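Local coordinates for type VI secretion system-associated protein TagF (Pseudomonas aeruginosa PAO1, PDB 2QNU) that probably acts as an accessory protein of the type VI secretion system, the contractile machine that delivers effectors into neighbouring cells, at residues Leu57-Ile62 with Trp184-Ala189. Sequence-based numbering, arbitrary orientation.
Sequences LWRFAI and WGRGSA
R59 and W184 face each other as an antiparallel hydrogen-bonded pair, a worked example of how two strands close on each other and then part. Each backbone N donates to the other's carbonyl: R59 N reaches W184 O at 2.9 Å, and W184 N returns to R59 O at the same length. Beyond this pair water takes over the ladder. One water joins L57 O to R186 N, a second links L57 O to G187 N, and a third spans L57 N and G187 O, so L57 stays linked through water to 186-187 after the direct bonds end.

Both side chains of the pair lie on the same sheet face. W184 CG sits between its backbone N and carbonyl carbon (chi1 71°), which carries the indole across the partner strand, and R59 CB sits over its six-membered ring, 3.9 Å from the centroid, in a CH-pi contact. The extended arginine continues over the same face, R59 CD lying above W184 NE1 at 3.5 Å. At the ring's far rim, W184 CZ3 meets A61 CB at 4.2 Å. A fourth water accepts from W184 NE1 and, weakly, from R59 NH1.

The two guanidinium planes stand 89° apart, R59 NH2 lying 3.4 Å from R186 NH1 over the face of the R186 group. E116 forms salt bridges with both arginines and probably eases their like-charge approach, while E113 takes R186 NH2.

Strand 180-185 thereby lies between 58-62 and 194-199 in the TagF fold, within an antiparallel sheet in which the last regular bridge gives way to water-mediated links.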
ATOM      1  N   LEU B  57       8.619 -20.092 -10.680  1.00 36.42           N
ATOM      2  CA  LEU B  57       7.444 -19.602 -11.349  1.00 35.44           C
ATOM      3  C   LEU B  57       7.039 -18.376 -10.526  1.00 35.53           C
ATOM      4  O   LEU B  57       7.012 -18.457  -9.257  1.00 35.43           O
ATOM      5  CB  LEU B  57       6.340 -20.665 -11.345  1.00 36.15           C
ATOM      6  CG  LEU B  57       6.498 -21.730 -12.453  1.00 37.57           C
ATOM      7  CD1 LEU B  57       7.677 -22.690 -12.167  1.00 38.64           C
ATOM      8  CD2 LEU B  57       5.211 -22.473 -12.609  1.00 37.36           C
ATOM      9  N   TRP B  58       6.842 -17.240 -11.237  1.00 35.28           N
ATOM     10  CA  TRP B  58       6.439 -16.005 -10.625  1.00 34.42           C
ATOM     11  C   TRP B  58       4.991 -15.670 -10.962  1.00 32.91           C
ATOM     12  O   TRP B  58       4.593 -15.528 -12.080  1.00 34.29           O
ATOM     13  CB  TRP B  58       7.375 -14.893 -11.044  1.00 33.74           C
ATOM     14  CG  TRP B  58       8.743 -15.102 -10.543  1.00 31.59           C
ATOM     15  CD1 TRP B  58       9.808 -15.524 -11.259  1.00 32.55           C
ATOM     16  CD2 TRP B  58       9.209 -14.853  -9.232  1.00 34.14           C
ATOM     17  NE1 TRP B  58      10.931 -15.594 -10.456  1.00 33.62           N
ATOM     18  CE2 TRP B  58      10.595 -15.158  -9.212  1.00 35.39           C
ATOM     19  CE3 TRP B  58       8.618 -14.330  -8.081  1.00 34.98           C
ATOM     20  CZ2 TRP B  58      11.371 -15.019  -8.076  1.00 36.66           C
ATOM     21  CZ3 TRP B  58       9.371 -14.239  -6.946  1.00 35.93           C
ATOM     22  CH2 TRP B  58      10.736 -14.591  -6.947  1.00 36.60           C
ATOM     23  N   ARG B  59       4.216 -15.568  -9.925  1.00 33.68           N
ATOM     24  CA  ARG B  59       2.870 -15.015  -9.984  1.00 34.48           C
ATOM     25  C   ARG B  59       3.043 -13.474  -9.998  1.00 34.71           C
ATOM     26  O   ARG B  59       3.962 -12.978  -9.406  1.00 34.22           O
ATOM     27  CB  ARG B  59       2.148 -15.397  -8.722  1.00 33.06           C
ATOM     28  CG  ARG B  59       2.103 -16.876  -8.477  1.00 31.91           C
ATOM     29  CD  ARG B  59       1.690 -17.231  -7.087  1.00 35.80           C
ATOM     30  NE  ARG B  59       1.805 -18.686  -6.864  1.00 38.69           N
ATOM     31  CZ  ARG B  59       1.450 -19.305  -5.738  1.00 40.27           C
ATOM     32  NH1 ARG B  59       0.869 -18.634  -4.758  1.00 44.22           N
ATOM     33  NH2 ARG B  59       1.603 -20.607  -5.614  1.00 42.59           N
ATOM     34  N   PHE B  60       2.190 -12.770 -10.721  1.00 34.46           N
ATOM     35  CA  PHE B  60       2.284 -11.355 -10.791  1.00 34.96           C
ATOM     36  C   PHE B  60       0.935 -10.636 -10.886  1.00 34.50           C
ATOM     37  O   PHE B  60      -0.050 -11.173 -11.360  1.00 33.04           O
ATOM     38  CB  PHE B  60       3.160 -10.952 -11.980  1.00 35.61           C
ATOM     39  CG  PHE B  60       2.615 -11.386 -13.319  1.00 37.15           C
ATOM     40  CD1 PHE B  60       1.673 -10.614 -14.000  1.00 35.31           C
ATOM     41  CD2 PHE B  60       3.081 -12.543 -13.924  1.00 37.11           C
ATOM     42  CE1 PHE B  60       1.196 -11.014 -15.234  1.00 36.03           C
ATOM     43  CE2 PHE B  60       2.606 -12.965 -15.133  1.00 35.23           C
ATOM     44  CZ  PHE B  60       1.675 -12.234 -15.804  1.00 37.31           C
ATOM     45  N   ALA B  61       0.972  -9.378 -10.451  1.00 34.86           N
ATOM     46  CA  ALA B  61      -0.068  -8.408 -10.716  1.00 35.09           C
ATOM     47  C   ALA B  61       0.559  -7.072 -11.102  1.00 34.72           C
ATOM     48  O   ALA B  61       1.403  -6.508 -10.380  1.00 35.91           O
ATOM     49  CB  ALA B  61      -0.897  -8.257  -9.526  1.00 36.11           C
ATOM     50  N   ILE B  62       0.180  -6.628 -12.279  1.00 35.36           N
ATOM     51  CA  ILE B  62       0.718  -5.450 -12.934  1.00 36.82           C
ATOM     52  C   ILE B  62      -0.359  -4.376 -13.120  1.00 36.93           C
ATOM     53  O   ILE B  62      -1.423  -4.621 -13.661  1.00 36.58           O
ATOM     54  CB  ILE B  62       1.305  -5.846 -14.239  1.00 36.22           C
ATOM     55  CG1 ILE B  62       2.475  -6.856 -13.919  1.00 38.73           C
ATOM     56  CG2 ILE B  62       1.750  -4.611 -15.051  1.00 35.95           C
ATOM     57  CD1 ILE B  62       3.039  -7.513 -15.118  1.00 39.87           C
ATOM     58  N   TRP B 184       5.393 -12.639  -6.904  1.00 35.04           N
ATOM     59  CA  TRP B 184       5.510 -13.460  -5.701  1.00 33.96           C
ATOM     60  C   TRP B 184       5.391 -14.940  -6.054  1.00 35.45           C
ATOM     61  O   TRP B 184       5.023 -15.285  -7.168  1.00 36.24           O
ATOM     62  CB  TRP B 184       4.498 -13.084  -4.646  1.00 34.00           C
ATOM     63  CG  TRP B 184       3.070 -13.456  -4.959  1.00 31.73           C
ATOM     64  CD1 TRP B 184       2.399 -14.490  -4.455  1.00 33.50           C
ATOM     65  CD2 TRP B 184       2.159 -12.752  -5.821  1.00 30.44           C
ATOM     66  NE1 TRP B 184       1.097 -14.523  -4.963  1.00 32.50           N
ATOM     67  CE2 TRP B 184       0.952 -13.459  -5.818  1.00 31.69           C
ATOM     68  CE3 TRP B 184       2.258 -11.599  -6.616  1.00 35.47           C
ATOM     69  CZ2 TRP B 184      -0.120 -13.059  -6.545  1.00 33.76           C
ATOM     70  CZ3 TRP B 184       1.175 -11.209  -7.341  1.00 33.79           C
ATOM     71  CH2 TRP B 184       0.006 -11.934  -7.317  1.00 34.57           C
ATOM     72  N   GLY B 185       5.690 -15.800  -5.087  1.00 36.29           N
ATOM     73  CA  GLY B 185       5.477 -17.211  -5.268  1.00 37.07           C
ATOM     74  C   GLY B 185       6.264 -18.078  -4.322  1.00 37.48           C
ATOM     75  O   GLY B 185       6.751 -17.595  -3.299  1.00 36.10           O
ATOM     76  N   ARG B 186       6.340 -19.375  -4.666  1.00 36.99           N
ATOM     77  CA  ARG B 186       6.943 -20.406  -3.769  1.00 38.32           C
ATOM     78  C   ARG B 186       8.464 -20.378  -3.780  1.00 37.45           C
ATOM     79  O   ARG B 186       9.105 -20.893  -2.872  1.00 37.67           O
ATOM     80  CB  ARG B 186       6.496 -21.812  -4.146  1.00 38.26           C
ATOM     81  CG  ARG B 186       5.029 -22.015  -4.148  1.00 40.13           C
ATOM     82  CD  ARG B 186       4.601 -23.496  -4.498  1.00 42.78           C
ATOM     83  NE  ARG B 186       3.359 -23.770  -3.794  1.00 47.13           N
ATOM     84  CZ  ARG B 186       2.182 -23.939  -4.365  1.00 49.71           C
ATOM     85  NH1 ARG B 186       2.016 -23.985  -5.687  1.00 55.86           N
ATOM     86  NH2 ARG B 186       1.167 -24.142  -3.597  1.00 50.86           N
ATOM     87  N   GLY B 187       9.056 -19.722  -4.760  1.00 38.16           N
ATOM     88  CA  GLY B 187      10.522 -19.703  -4.820  1.00 38.66           C
ATOM     89  C   GLY B 187      11.119 -20.958  -5.433  1.00 37.85           C
ATOM     90  O   GLY B 187      10.464 -21.648  -6.202  1.00 37.63           O
ATOM     91  N   SER B 188      12.376 -21.219  -5.110  1.00 38.20           N
ATOM     92  CA  SER B 188      13.136 -22.351  -5.627  1.00 39.05           C
ATOM     93  C   SER B 188      14.176 -22.694  -4.555  1.00 40.36           C
ATOM     94  O   SER B 188      14.314 -21.965  -3.548  1.00 39.84           O
ATOM     95  CB  SER B 188      13.874 -21.964  -6.913  1.00 39.78           C
ATOM     96  OG  SER B 188      14.863 -20.955  -6.610  1.00 37.21           O
ATOM     97  N   ALA B 189      14.909 -23.785  -4.742  1.00 39.88           N
ATOM     98  CA  ALA B 189      16.068 -24.013  -3.912  1.00 40.35           C
ATOM     99  C   ALA B 189      16.945 -22.732  -3.715  1.00 39.78           C
ATOM    100  O   ALA B 189      17.523 -22.544  -2.658  1.00 38.59           O
ATOM    101  CB  ALA B 189      16.919 -25.108  -4.531  1.00 40.75           C
TER
HETATM  102  O   HOH W   1       5.663 -20.226  -7.472  1.00 31.55           O
HETATM  103  O   HOH W   2       8.233 -17.653  -6.918  1.00 33.67           O
HETATM  104  O   HOH W   3       8.301 -21.629  -8.069  1.00 36.38           O
HETATM  105  O   HOH W   4      -1.113 -16.379  -4.700  1.00 30.51           O